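Local structure of sulfatase (Bacteroides fragilis CAG:558, 6USS) at residues A[41-46]-A[346-351]; A[79-84]-A[443-448]; A[262-267]-A[330-335]; A[336-341]-A[434-439]. The protein probably hydrolyses aryl sulfate esters as a calcium-dependent sulfatase of the gut microbiome. The protein carries 1 engineered substitution. One frame throughout, in Å; residues are numbered along the deposited sequence.

Contact 1 (A[41-46]-A[346-351]); sequences VDDMGW and SGKGSA. With CA (calcium ion), chain C.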
loop_
_atom_site.group_PDB
_atom_site.type_symbol
_atom_site.label_atom_id
_atom_site.label_comp_id
_atom_site.label_asym_id
_atom_site.label_seq_id
_atom_site.Cartn_x
_atom_site.Cartn_y
_atom_site.Cartn_z
ATOM N N VAL A 41 17.902 -3.796 13.554
ATOM C CA VAL A 41 19.206 -3.926 12.917
ATOM C C VAL A 41 19.366 -5.355 12.428
ATOM O O VAL A 41 18.842 -6.300 13.023
ATOM C CB VAL A 41 20.333 -3.536 13.890
ATOM C CG1 VAL A 41 21.646 -3.470 13.163
ATOM C CG2 VAL A 41 20.001 -2.209 14.553
ATOM N N ASP A 42 20.089 -5.519 11.327
ATOM C CA ASP A 42 20.306 -6.827 10.718
ATOM C C ASP A 42 21.628 -7.443 11.178
ATOM O O ASP A 42 22.671 -6.785 11.140
ATOM C CB ASP A 42 20.301 -6.710 9.196
ATOM C CG ASP A 42 20.140 -8.038 8.533
ATOM O OD1 ASP A 42 19.520 -8.914 9.172
ATOM O OD2 ASP A 42 20.623 -8.215 7.391
ATOM N N ASP A 43 21.585 -8.713 11.590
ATOM C CA ASP A 43 22.793 -9.476 11.917
ATOM C C ASP A 43 23.645 -8.800 12.990
ATOM O O ASP A 43 24.869 -8.953 13.004
ATOM C CB ASP A 43 23.660 -9.728 10.671
ATOM C CG ASP A 43 22.975 -10.609 9.636
ATOM O OD1 ASP A 43 21.923 -11.191 9.981
ATOM O OD2 ASP A 43 23.490 -10.713 8.489
ATOM N N MET A 44 23.024 -8.047 13.894
ATOM C CA MET A 44 23.746 -7.386 14.973
ATOM C C MET A 44 23.822 -8.308 16.196
ATOM O O MET A 44 22.800 -8.831 16.650
ATOM C CB MET A 44 23.067 -6.058 15.320
ATOM C CG MET A 44 23.675 -5.310 16.504
ATOM S SD MET A 44 22.771 -3.826 16.998
ATOM C CE MET A 44 23.746 -3.272 18.404
ATOM N N GLY A 45 25.047 -8.505 16.738
ATOM C CA GLY A 45 25.226 -9.394 17.869
ATOM C C GLY A 45 24.928 -8.748 19.232
ATOM O O GLY A 45 24.879 -7.529 19.392
ATOM N N TRP A 46 24.748 -9.616 20.234
ATOM C CA TRP A 46 24.541 -9.179 21.612
ATOM C C TRP A 46 25.615 -8.224 22.120
ATOM O O TRP A 46 25.379 -7.511 23.108
ATOM C CB TRP A 46 24.520 -10.389 22.531
ATOM C CG TRP A 46 23.801 -10.207 23.840
ATOM C CD1 TRP A 46 22.523 -9.750 24.024
ATOM C CD2 TRP A 46 24.300 -10.544 25.146
ATOM N NE1 TRP A 46 22.202 -9.775 25.365
ATOM C CE2 TRP A 46 23.278 -10.243 26.075
ATOM C CE3 TRP A 46 25.515 -11.049 25.619
ATOM C CZ2 TRP A 46 23.431 -10.443 27.453
ATOM C CZ3 TRP A 46 25.668 -11.246 26.991
ATOM C CH2 TRP A 46 24.624 -10.953 27.889
ATOM N N SER A 346 29.587 -18.736 19.442
ATOM C CA SER A 346 29.328 -18.783 18.002
ATOM C C SER A 346 28.465 -17.562 17.618
ATOM O O SER A 346 28.617 -16.463 18.178
ATOM C CB SER A 346 28.747 -20.152 17.647
ATOM O OG SER A 346 28.421 -20.256 16.275
ATOM N N GLY A 347 27.559 -17.713 16.650
ATOM C CA GLY A 347 26.831 -16.570 16.147
ATOM C C GLY A 347 25.801 -16.941 15.110
ATOM O O GLY A 347 25.196 -18.015 15.193
ATOM N N LYS A 348 25.628 -16.071 14.113
ATOM C CA LYS A 348 24.573 -16.239 13.118
ATOM C C LYS A 348 24.554 -17.660 12.573
ATOM O O LYS A 348 25.599 -18.213 12.231
ATOM C CB LYS A 348 24.756 -15.239 11.974
ATOM C CG LYS A 348 23.711 -15.421 10.877
ATOM C CD LYS A 348 23.761 -14.318 9.879
ATOM C CE LYS A 348 22.574 -14.432 8.929
ATOM N NZ LYS A 348 22.545 -13.316 7.975
ATOM N N GLY A 349 23.354 -18.254 12.522
ATOM C CA GLY A 349 23.175 -19.616 12.074
ATOM C C GLY A 349 23.244 -20.665 13.166
ATOM O O GLY A 349 22.849 -21.811 12.926
ATOM N N SER A 350 23.736 -20.307 14.355
ATOM C CA SER A 350 23.894 -21.233 15.468
ATOM C C SER A 350 22.669 -21.226 16.365
ATOM O O SER A 350 22.029 -20.192 16.574
ATOM C CB SER A 350 25.115 -20.888 16.317
ATOM O OG SER A 350 25.377 -21.939 17.228
ATOM N N ALA A 351 22.364 -22.391 16.919
ATOM C CA ALA A 351 21.371 -22.445 17.978
ATOM C C ALA A 351 21.950 -22.029 19.325
ATOM O O ALA A 351 21.184 -21.850 20.281
ATOM C CB ALA A 351 20.769 -23.848 18.057
HETATM CA CA CA C . 19.665 -11.154 9.662
#

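Contact 2 (A[79-84]-A[443-448]); sequences FTQAYA and TVRKGD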
loop_
_atom_site.group_PDB
_atom_site.type_symbol
_atom_site.label_atom_id
_atom_site.label_comp_id
_atom_site.label_asym_id
_atom_site.label_seq_id
_atom_site.Cartn_x
_atom_site.Cartn_y
_atom_site.Cartn_z
ATOM N N PHE A 79 16.532 -5.287 27.645
ATOM C CA PHE A 79 16.221 -6.700 27.826
ATOM C C PHE A 79 17.501 -7.492 27.598
ATOM O O PHE A 79 17.993 -7.581 26.470
ATOM C CB PHE A 79 15.104 -7.147 26.889
ATOM C CG PHE A 79 13.740 -6.687 27.324
ATOM C CD1 PHE A 79 13.242 -5.449 26.920
ATOM C CD2 PHE A 79 12.962 -7.483 28.155
ATOM C CE1 PHE A 79 11.989 -5.024 27.314
ATOM C CE2 PHE A 79 11.704 -7.063 28.563
ATOM C CZ PHE A 79 11.219 -5.829 28.142
ATOM N N THR A 80 18.054 -8.044 28.667
ATOM C CA THR A 80 19.330 -8.738 28.589
ATOM C C THR A 80 19.184 -10.200 28.176
ATOM O O THR A 80 20.200 -10.880 27.985
ATOM C CB THR A 80 20.074 -8.636 29.933
ATOM O OG1 THR A 80 19.272 -9.206 30.970
ATOM C CG2 THR A 80 20.360 -7.196 30.272
ATOM N N GLN A 81 17.957 -10.694 28.006
ATOM C CA GLN A 81 17.728 -12.075 27.578
ATOM C C GLN A 81 16.607 -12.132 26.530
ATOM O O GLN A 81 15.626 -12.857 26.663
ATOM C CB GLN A 81 17.433 -12.962 28.789
ATOM C CG GLN A 81 18.069 -14.334 28.702
ATOM C CD GLN A 81 17.961 -15.167 29.998
ATOM O OE1 GLN A 81 18.689 -16.147 30.176
ATOM N NE2 GLN A 81 17.062 -14.776 30.893
ATOM N N ALA A 82 16.765 -11.371 25.444
ATOM C CA ALA A 82 15.801 -11.354 24.344
ATOM C C ALA A 82 16.275 -12.245 23.200
ATOM O O ALA A 82 17.427 -12.154 22.779
ATOM C CB ALA A 82 15.585 -9.922 23.834
ATOM N N TYR A 83 15.373 -13.083 22.672
ATOM C CA TYR A 83 15.713 -14.067 21.648
ATOM C C TYR A 83 14.991 -13.834 20.318
ATOM O O TYR A 83 13.822 -13.442 20.276
ATOM C CB TYR A 83 15.414 -15.494 22.136
ATOM C CG TYR A 83 16.320 -15.896 23.264
ATOM C CD1 TYR A 83 17.667 -16.151 23.036
ATOM C CD2 TYR A 83 15.846 -15.973 24.568
ATOM C CE1 TYR A 83 18.524 -16.495 24.083
ATOM C CE2 TYR A 83 16.689 -16.320 25.617
ATOM C CZ TYR A 83 18.026 -16.574 25.368
ATOM O OH TYR A 83 18.848 -16.909 26.414
ATOM N N ALA A 84 15.712 -14.099 19.233
ATOM C CA ALA A 84 15.193 -14.231 17.877
ATOM C C ALA A 84 15.531 -15.638 17.378
ATOM O O ALA A 84 15.977 -16.488 18.148
ATOM C CB ALA A 84 15.777 -13.148 16.971
ATOM N N THR A 443 15.540 -26.654 19.263
ATOM C CA THR A 443 15.979 -26.211 20.571
ATOM C C THR A 443 14.764 -25.866 21.409
ATOM O O THR A 443 13.816 -25.242 20.907
ATOM C CB THR A 443 16.877 -24.980 20.441
ATOM O OG1 THR A 443 17.991 -25.303 19.610
ATOM C CG2 THR A 443 17.387 -24.554 21.798
ATOM N N VAL A 444 14.790 -26.257 22.682
ATOM C CA VAL A 444 13.873 -25.703 23.673
ATOM C C VAL A 444 14.668 -25.069 24.815
ATOM O O VAL A 444 15.675 -25.620 25.277
ATOM C CB VAL A 444 12.896 -26.767 24.215
ATOM C CG1 VAL A 444 13.669 -27.952 24.853
ATOM C CG2 VAL A 444 11.935 -26.127 25.213
ATOM N N ARG A 445 14.212 -23.893 25.249
ATOM C CA ARG A 445 14.685 -23.233 26.455
ATOM C C ARG A 445 13.536 -23.167 27.448
ATOM O O ARG A 445 12.407 -22.843 27.067
ATOM C CB ARG A 445 15.185 -21.821 26.153
ATOM C CG ARG A 445 15.503 -21.005 27.374
ATOM C CD ARG A 445 16.722 -21.545 28.104
ATOM N NE ARG A 445 17.025 -20.730 29.273
ATOM C CZ ARG A 445 17.531 -19.495 29.235
ATOM N NH1 ARG A 445 17.825 -18.901 28.082
ATOM N NH2 ARG A 445 17.740 -18.840 30.369
ATOM N N LYS A 446 13.814 -23.484 28.711
ATOM C CA LYS A 446 12.760 -23.482 29.726
ATOM C C LYS A 446 13.434 -23.313 31.073
ATOM O O LYS A 446 14.191 -24.189 31.496
ATOM C CB LYS A 446 11.945 -24.768 29.674
ATOM C CG LYS A 446 10.846 -24.881 30.736
ATOM C CD LYS A 446 10.553 -26.353 31.047
ATOM C CE LYS A 446 9.052 -26.672 31.112
ATOM N NZ LYS A 446 8.215 -25.552 31.629
ATOM N N GLY A 447 13.147 -22.210 31.751
ATOM C CA GLY A 447 13.856 -21.934 32.994
ATOM C C GLY A 447 15.336 -21.735 32.714
ATOM O O GLY A 447 15.732 -21.017 31.790
ATOM N N ASP A 448 16.164 -22.385 33.516
ATOM C CA ASP A 448 17.604 -22.257 33.387
ATOM C C ASP A 448 18.171 -23.164 32.316
ATOM O O ASP A 448 19.383 -23.133 32.079
ATOM C CB ASP A 448 18.278 -22.601 34.719
ATOM C CG ASP A 448 17.881 -21.659 35.835
ATOM O OD1 ASP A 448 17.323 -20.568 35.533
ATOM O OD2 ASP A 448 18.130 -22.013 37.012
#

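Contact 3 (A[262-267]-A[330-335]); sequences IHVPID and PGWRDG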
loop_
_atom_site.group_PDB
_atom_site.type_symbol
_atom_site.label_atom_id
_atom_site.label_comp_id
_atom_site.label_asym_id
_atom_site.label_seq_id
_atom_site.Cartn_x
_atom_site.Cartn_y
_atom_site.Cartn_z
ATOM N N ILE A 262 23.740 -4.500 9.834
ATOM C CA ILE A 262 25.158 -4.491 9.493
ATOM C C ILE A 262 25.543 -5.729 8.679
ATOM O O ILE A 262 26.565 -6.372 8.936
ATOM C CB ILE A 262 25.989 -4.394 10.774
ATOM C CG1 ILE A 262 25.572 -5.509 11.752
ATOM C CG2 ILE A 262 25.822 -3.009 11.394
ATOM C CD1 ILE A 262 26.301 -5.482 13.100
ATOM N N HIS A 263 24.693 -6.049 7.705
ATOM C CA HIS A 263 24.826 -7.221 6.853
ATOM C C HIS A 263 26.093 -7.128 6.004
ATOM O O HIS A 263 26.620 -6.044 5.750
ATOM C CB HIS A 263 23.589 -7.335 5.951
ATOM C CG HIS A 263 23.362 -8.704 5.393
ATOM N ND1 HIS A 263 23.931 -9.129 4.209
ATOM C CD2 HIS A 263 22.631 -9.748 5.855
ATOM C CE1 HIS A 263 23.565 -10.377 3.970
ATOM N NE2 HIS A 263 22.774 -10.774 4.953
ATOM N N VAL A 264 26.579 -8.281 5.555
ATOM C CA VAL A 264 27.707 -8.303 4.624
ATOM C C VAL A 264 27.220 -7.829 3.257
ATOM O O VAL A 264 26.006 -7.863 2.991
ATOM C CB VAL A 264 28.362 -9.693 4.544
ATOM C CG1 VAL A 264 29.025 -10.036 5.881
ATOM C CG2 VAL A 264 27.367 -10.783 4.060
ATOM N N PRO A 265 28.115 -7.341 2.370
ATOM C CA PRO A 265 29.561 -7.179 2.591
ATOM C C PRO A 265 29.848 -5.975 3.484
ATOM O O PRO A 265 29.078 -5.010 3.465
ATOM C CB PRO A 265 30.094 -6.951 1.184
ATOM C CG PRO A 265 28.982 -6.212 0.509
ATOM C CD PRO A 265 27.706 -6.805 1.055
ATOM N N ILE A 266 30.941 -6.019 4.240
ATOM C CA ILE A 266 31.227 -4.973 5.237
ATOM C C ILE A 266 31.985 -3.870 4.502
ATOM O O ILE A 266 33.211 -3.755 4.565
ATOM C CB ILE A 266 31.998 -5.525 6.445
ATOM C CG1 ILE A 266 31.346 -6.814 6.969
ATOM C CG2 ILE A 266 32.111 -4.472 7.547
ATOM C CD1 ILE A 266 29.872 -6.665 7.353
ATOM N N ASP A 267 31.232 -3.021 3.795
ATOM C CA ASP A 267 31.835 -1.872 3.119
ATOM C C ASP A 267 32.326 -0.846 4.134
ATOM O O ASP A 267 31.792 -0.730 5.239
ATOM C CB ASP A 267 30.829 -1.211 2.179
ATOM C CG ASP A 267 30.547 -2.041 0.929
ATOM O OD1 ASP A 267 31.463 -2.742 0.449
ATOM O OD2 ASP A 267 29.403 -1.994 0.424
ATOM N N PRO A 330 36.032 -15.929 8.245
ATOM C CA PRO A 330 37.247 -15.172 8.589
ATOM C C PRO A 330 37.594 -14.091 7.582
ATOM O O PRO A 330 38.361 -13.183 7.915
ATOM C CB PRO A 330 38.338 -16.254 8.640
ATOM C CG PRO A 330 37.614 -17.586 8.500
ATOM C CD PRO A 330 36.336 -17.303 7.811
ATOM N N GLY A 331 37.073 -14.166 6.361
ATOM C CA GLY A 331 37.236 -13.081 5.409
ATOM C C GLY A 331 36.491 -11.805 5.763
ATOM O O GLY A 331 36.753 -10.767 5.151
ATOM N N TRP A 332 35.579 -11.842 6.729
ATOM C CA TRP A 332 34.927 -10.617 7.161
ATOM C C TRP A 332 35.296 -10.193 8.571
ATOM O O TRP A 332 35.227 -8.999 8.873
ATOM C CB TRP A 332 33.404 -10.751 7.062
ATOM C CG TRP A 332 32.900 -10.759 5.655
ATOM C CD1 TRP A 332 32.143 -11.734 5.058
ATOM C CD2 TRP A 332 33.101 -9.739 4.655
ATOM N NE1 TRP A 332 31.853 -11.379 3.751
ATOM C CE2 TRP A 332 32.436 -10.168 3.478
ATOM C CE3 TRP A 332 33.775 -8.510 4.639
ATOM C CZ2 TRP A 332 32.427 -9.410 2.303
ATOM C CZ3 TRP A 332 33.768 -7.756 3.469
ATOM C CH2 TRP A 332 33.096 -8.211 2.316
ATOM N N ARG A 333 35.698 -11.121 9.436
ATOM C CA ARG A 333 35.955 -10.791 10.832
ATOM C C ARG A 333 37.287 -11.375 11.274
ATOM O O ARG A 333 37.651 -12.490 10.881
ATOM C CB ARG A 333 34.839 -11.307 11.761
ATOM C CG ARG A 333 33.416 -10.916 11.347
ATOM C CD ARG A 333 33.175 -9.420 11.487
ATOM N NE ARG A 333 33.508 -8.929 12.822
ATOM C CZ ARG A 333 32.740 -9.069 13.904
ATOM N NH1 ARG A 333 31.559 -9.688 13.834
ATOM N NH2 ARG A 333 33.160 -8.576 15.066
ATOM N N ASP A 334 38.015 -10.601 12.081
ATOM C CA ASP A 334 39.206 -11.071 12.768
ATOM C C ASP A 334 38.821 -11.521 14.175
ATOM O O ASP A 334 37.656 -11.451 14.582
ATOM C CB ASP A 334 40.288 -9.987 12.798
ATOM C CG ASP A 334 40.973 -9.798 11.442
ATOM O OD1 ASP A 334 41.283 -10.812 10.770
ATOM O OD2 ASP A 334 41.202 -8.639 11.041
ATOM N N GLY A 335 39.818 -11.990 14.923
ATOM C CA GLY A 335 39.593 -12.667 16.184
ATOM C C GLY A 335 39.322 -14.154 16.005
ATOM O O GLY A 335 39.020 -14.639 14.913
#

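Contact 4 (A[336-341]-A[434-439]); sequences KLHTQN and DGPGIG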
loop_
_atom_site.group_PDB
_atom_site.type_symbol
_atom_site.label_atom_id
_atom_site.label_comp_id
_atom_site.label_asym_id
_atom_site.label_seq_id
_atom_site.Cartn_x
_atom_site.Cartn_y
_atom_site.Cartn_z
ATOM N N LYS A 336 39.439 -14.888 17.113
ATOM C CA LYS A 336 39.229 -16.331 17.089
ATOM C C LYS A 336 37.870 -16.647 16.479
ATOM O O LYS A 336 36.838 -16.143 16.933
ATOM C CB LYS A 336 39.334 -16.896 18.507
ATOM C CG LYS A 336 39.101 -18.390 18.623
ATOM C CD LYS A 336 39.840 -18.972 19.833
ATOM C CE LYS A 336 38.925 -19.858 20.695
ATOM N NZ LYS A 336 38.453 -21.092 19.990
ATOM N N LEU A 337 37.877 -17.456 15.423
ATOM C CA LEU A 337 36.646 -17.713 14.688
ATOM C C LEU A 337 35.584 -18.324 15.609
ATOM O O LEU A 337 35.897 -19.114 16.508
ATOM C CB LEU A 337 36.939 -18.628 13.494
ATOM C CG LEU A 337 35.850 -18.774 12.427
ATOM C CD1 LEU A 337 35.483 -17.404 11.854
ATOM C CD2 LEU A 337 36.297 -19.728 11.316
ATOM N N HIS A 338 34.320 -17.933 15.380
ATOM C CA HIS A 338 33.133 -18.354 16.134
ATOM C C HIS A 338 33.086 -17.757 17.534
ATOM O O HIS A 338 32.369 -18.279 18.401
ATOM C CB HIS A 338 33.014 -19.879 16.246
ATOM C CG HIS A 338 33.118 -20.593 14.935
ATOM N ND1 HIS A 338 32.144 -20.508 13.959
ATOM C CD2 HIS A 338 34.081 -21.405 14.436
ATOM C CE1 HIS A 338 32.501 -21.242 12.920
ATOM N NE2 HIS A 338 33.671 -21.798 13.183
ATOM N N THR A 339 33.839 -16.685 17.799
ATOM C CA THR A 339 33.783 -16.013 19.097
ATOM C C THR A 339 33.428 -14.535 18.994
ATOM O O THR A 339 33.592 -13.805 19.972
ATOM C CB THR A 339 35.108 -16.171 19.848
ATOM O OG1 THR A 339 36.140 -15.432 19.178
ATOM C CG2 THR A 339 35.501 -17.651 19.950
ATOM N N GLN A 340 32.936 -14.074 17.845
ATOM C CA GLN A 340 32.723 -12.647 17.640
ATOM C C GLN A 340 31.486 -12.112 18.359
ATOM O O GLN A 340 31.193 -10.916 18.227
ATOM C CB GLN A 340 32.625 -12.344 16.145
ATOM C CG GLN A 340 33.949 -12.331 15.411
ATOM C CD GLN A 340 34.504 -13.737 15.150
ATOM O OE1 GLN A 340 33.820 -14.743 15.366
ATOM N NE2 GLN A 340 35.755 -13.804 14.694
ATOM N N ASN A 341 30.746 -12.946 19.097
ATOM C CA ASN A 341 29.693 -12.481 19.998
ATOM C C ASN A 341 30.038 -12.821 21.449
ATOM O O ASN A 341 29.150 -12.936 22.306
ATOM C CB ASN A 341 28.333 -13.061 19.602
ATOM C CG ASN A 341 27.965 -12.748 18.162
ATOM O OD1 ASN A 341 27.596 -11.611 17.831
ATOM N ND2 ASN A 341 28.081 -13.747 17.293
ATOM N N ASP A 434 29.524 -24.094 8.312
ATOM C CA ASP A 434 29.612 -24.911 9.513
ATOM C C ASP A 434 30.192 -24.108 10.681
ATOM O O ASP A 434 30.924 -23.127 10.499
ATOM C CB ASP A 434 30.474 -26.150 9.268
ATOM C CG ASP A 434 29.976 -26.988 8.134
ATOM O OD1 ASP A 434 28.788 -27.406 8.142
ATOM O OD2 ASP A 434 30.793 -27.233 7.228
ATOM N N GLY A 435 29.871 -24.554 11.895
ATOM C CA GLY A 435 30.404 -23.948 13.095
ATOM C C GLY A 435 29.674 -24.460 14.320
ATOM O O GLY A 435 28.728 -25.246 14.214
ATOM N N PRO A 436 30.094 -24.035 15.507
ATOM C CA PRO A 436 29.470 -24.568 16.730
ATOM C C PRO A 436 27.978 -24.232 16.795
ATOM O O PRO A 436 27.565 -23.074 16.642
ATOM C CB PRO A 436 30.275 -23.898 17.853
ATOM C CG PRO A 436 31.627 -23.585 17.219
ATOM C CD PRO A 436 31.289 -23.213 15.788
ATOM N N GLY A 437 27.163 -25.265 17.001
ATOM C CA GLY A 437 25.731 -25.068 17.056
ATOM C C GLY A 437 25.055 -24.890 15.718
ATOM O O GLY A 437 23.820 -24.797 15.674
ATOM N N ILE A 438 25.810 -24.850 14.624
ATOM C CA ILE A 438 25.237 -24.675 13.295
ATOM C C ILE A 438 24.966 -26.037 12.679
ATOM O O ILE A 438 25.791 -26.952 12.777
ATOM C CB ILE A 438 26.170 -23.847 12.396
ATOM C CG1 ILE A 438 26.577 -22.551 13.089
ATOM C CG2 ILE A 438 25.495 -23.546 11.093
ATOM C CD1 ILE A 438 27.510 -21.683 12.260
ATOM N N GLY A 439 23.818 -26.153 12.007
ATOM C CA GLY A 439 23.361 -27.385 11.413
ATOM C C GLY A 439 21.879 -27.577 11.687
ATOM O O GLY A 439 21.249 -26.765 12.376
#

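Contact 1 (A[41-46]-A[346-351])
Asp43 and Lys348 meet in a salt bridge that joins the loop after strand 35-41 to the loop before helix 353-356. The tight part is confined to the ends of these two side chains. Lys348 NZ lies 2.8 Å from Asp43 OD2, approaching on the syn side of the carboxylate but 29° out of its plane, and a weaker bond of 3.0 Å runs from NZ to Asp43 OD1. The ammonium group therefore straddles both oxygens. Behind it the lysine chain stays close to the acid as well, with Lys348 CD 3.6 Å from Asp43 OD1.

Asp43 OD1 is shared, because it also binds the calcium ion at 2.3 Å; Asp42 OD1 binds the same ion at an equal 2.3 Å. This is the metal centre of the sulfatase active site, in the alkaline phosphatase superfamily fold, and Asp322, Asn323 and the engineered Cys88 complete it. Asp42 OD2 turns to a salt bridge with Lys165, so each of the paired aspartates is matched by a lysine as well as the metal, and Arg92 bonds to Asp42 OD1 too.

Away from these groups the two segments stand well apart, with the CA atoms of Asp43 and Lys348 still 7.1 Å from each other. Lys348 bridges the gap with a fully extended chain, its CG anti to the backbone N (chi1 177°). It starts from a type II turn running from Gly347 to Ser350, whose backbone keeps its distance from residues 41-46. The looser side is nevertheless enclosed by protein: Trp46 packs on Leu344, and Ala351 lies against strand 441-446.

Contact 2 (A[79-84]-A[443-448])
Arg445 spreads its guanidinium group between Gln81 and Tyr83, two side chains on the same side of their segment. The straighter of the two bonds across the contact runs from Arg445 NH2 to Gln81 OE1, 2.9 Å long with an angle of 174°. The acceptor lies in the guanidinium plane, but seen from the amide the donor sits above the carbonyl plane, the two flat groups being steeply inclined. Arg445 NH1 also reaches Tyr83 OH at 2.8 Å, a weak bond bent to 126°, with the phenol ring turned almost upright against the guanidinium. Tyr83 OH is also hydrogen-bonded to Glu353, while the other end of the Gln81 amide is held, NE2 giving its N-H to Asp375 O.

The contact spans the two sheets of the sulfatase fold. Gln81 and Tyr83 come from the strand 77-83 region of the large mixed sheet, whereas Arg445 stands on strand 441-446 of the smaller four-stranded antiparallel sheet.

NE and NH2 also turn back to the arginine's own chain. Arg445 NE gives a 2.8 Å bond to the backbone oxygen of Gly447, in the turn leading to strand 449-454, and NH2 adds a weak one to the same atom. A bend at chi2 (68°) folds the arginine so that NE can reach this carbonyl while NH1 and NH2 face strand 77-83.

Contact 3 (A[262-267]-A[330-335])
With chi1 at -71°, Trp332 holds its indole anti to its own carbonyl carbon and lays one face against residues 264-266; Val264, at chi1 -67°, places CG1 over that face in turn. The receiving loop is sharply shaped, with a cis peptide before Pro265 followed by an inverse gamma turn centred on Ile266. It follows strand 253-258 of the large mixed sheet of the sulfatase fold, while Trp332 belongs to the long loop between strand 315-321 and helix 353-356.

Three consecutive residues share the indole. Val264 CG1 makes a CH-pi contact with the five-membered ring, 3.8 Å from its centroid and 17° off the normal. Toward the other end of the ring system, Pro265 CB comes to 3.4 Å from Trp332 CH2. Ile266 contributes both backbone and side chain: its N sits over the same face, near the rim of the six-membered ring, and its CG1 packs 3.8 Å from Trp332 CE3. The contact is thus held by shape and dispersion, and nearly all the surface that 330-335 buries here belongs to Trp332.

Behind the contact Ile266 rests on Ala287 and Leu291 of helix 283-308, and next to Trp332 the side chain of Arg333 forms a salt bridge to Glu285 of that helix. The nearest side-chain atoms of Val264 and the calcium ligand Asp43 are about 6 Å apart; the ion itself is about 10 Å from the Val264 side chain. One residue before Val264, the imidazole of His263 is turned so that ND1 bonds in the carbonyl plane, on a lone pair, to Val264 O at 2.7 Å.

Contact 4 (A[336-341]-A[434-439])
His338 and Pro436 sit in two type II turns, one from Lys336 to Thr339 and the other from Gly435 to Ile438, with the CA atoms of His338 and Gly435 6.9 Å apart. His338 is the third residue of its turn and has a positive phi of 71°, while Pro436 is the second residue of the other.

The imidazole and the proline ring carry the contact. Pro436 CD lies over the centre of the His338 ring, 3.4 Å from the centroid and 14° off the normal, a CH-pi contact directed almost straight down onto the face. The two side chains cross at about a right angle. On the opposite face Leu337 CG covers the ring nearer its rim, so the imidazole is sandwiched between its own neighbour in sequence and the proline of the other turn.

At the edge of the ring, CE1 approaches the backbone oxygen of Asp434 at 3.4 Å, close to the ring plane. Gly435 CA also comes within 3.4 Å of CE1; lacking a side chain, this glycine lets the chain pass close by the imidazole.

The contact lies toward the surface and away from the calcium site, joining the long loop after strand 315-321 to the connection between strands 422-427 and 441-446. Around it, Pro436 O is hydrogen-bonded to Ser346 and Ser350, and Asp434 forms a salt bridge with Arg119. Because Pro436 CD is bonded to an amide nitrogen, its hydrogens are probably somewhat positive, and over the ring centre they would add a weak electrostatic part to an otherwise dispersive contact.

From the N terminus, residues 41-46 and 79-84 open contacts 1 and 2, both on or just after strands of the large mixed sheet. Contact 3, opened at 262-267, is the first to close, at 330-335, and lies within the spans of both. Contact 4 begins at once with 336-341, in series with contact 3, before 346-351 closes contact 1. The chain then runs on to 434-439, closing contact 4, and to 443-448, closing contact 2. Contact 4 is therefore enclosed by contact 2, whereas contact 1 crosses both. Contact 1 holds two of the metal ligands and contact 3 packs loops beside them, while contacts 2 and 4 bind the small antiparallel sheet region to the main body.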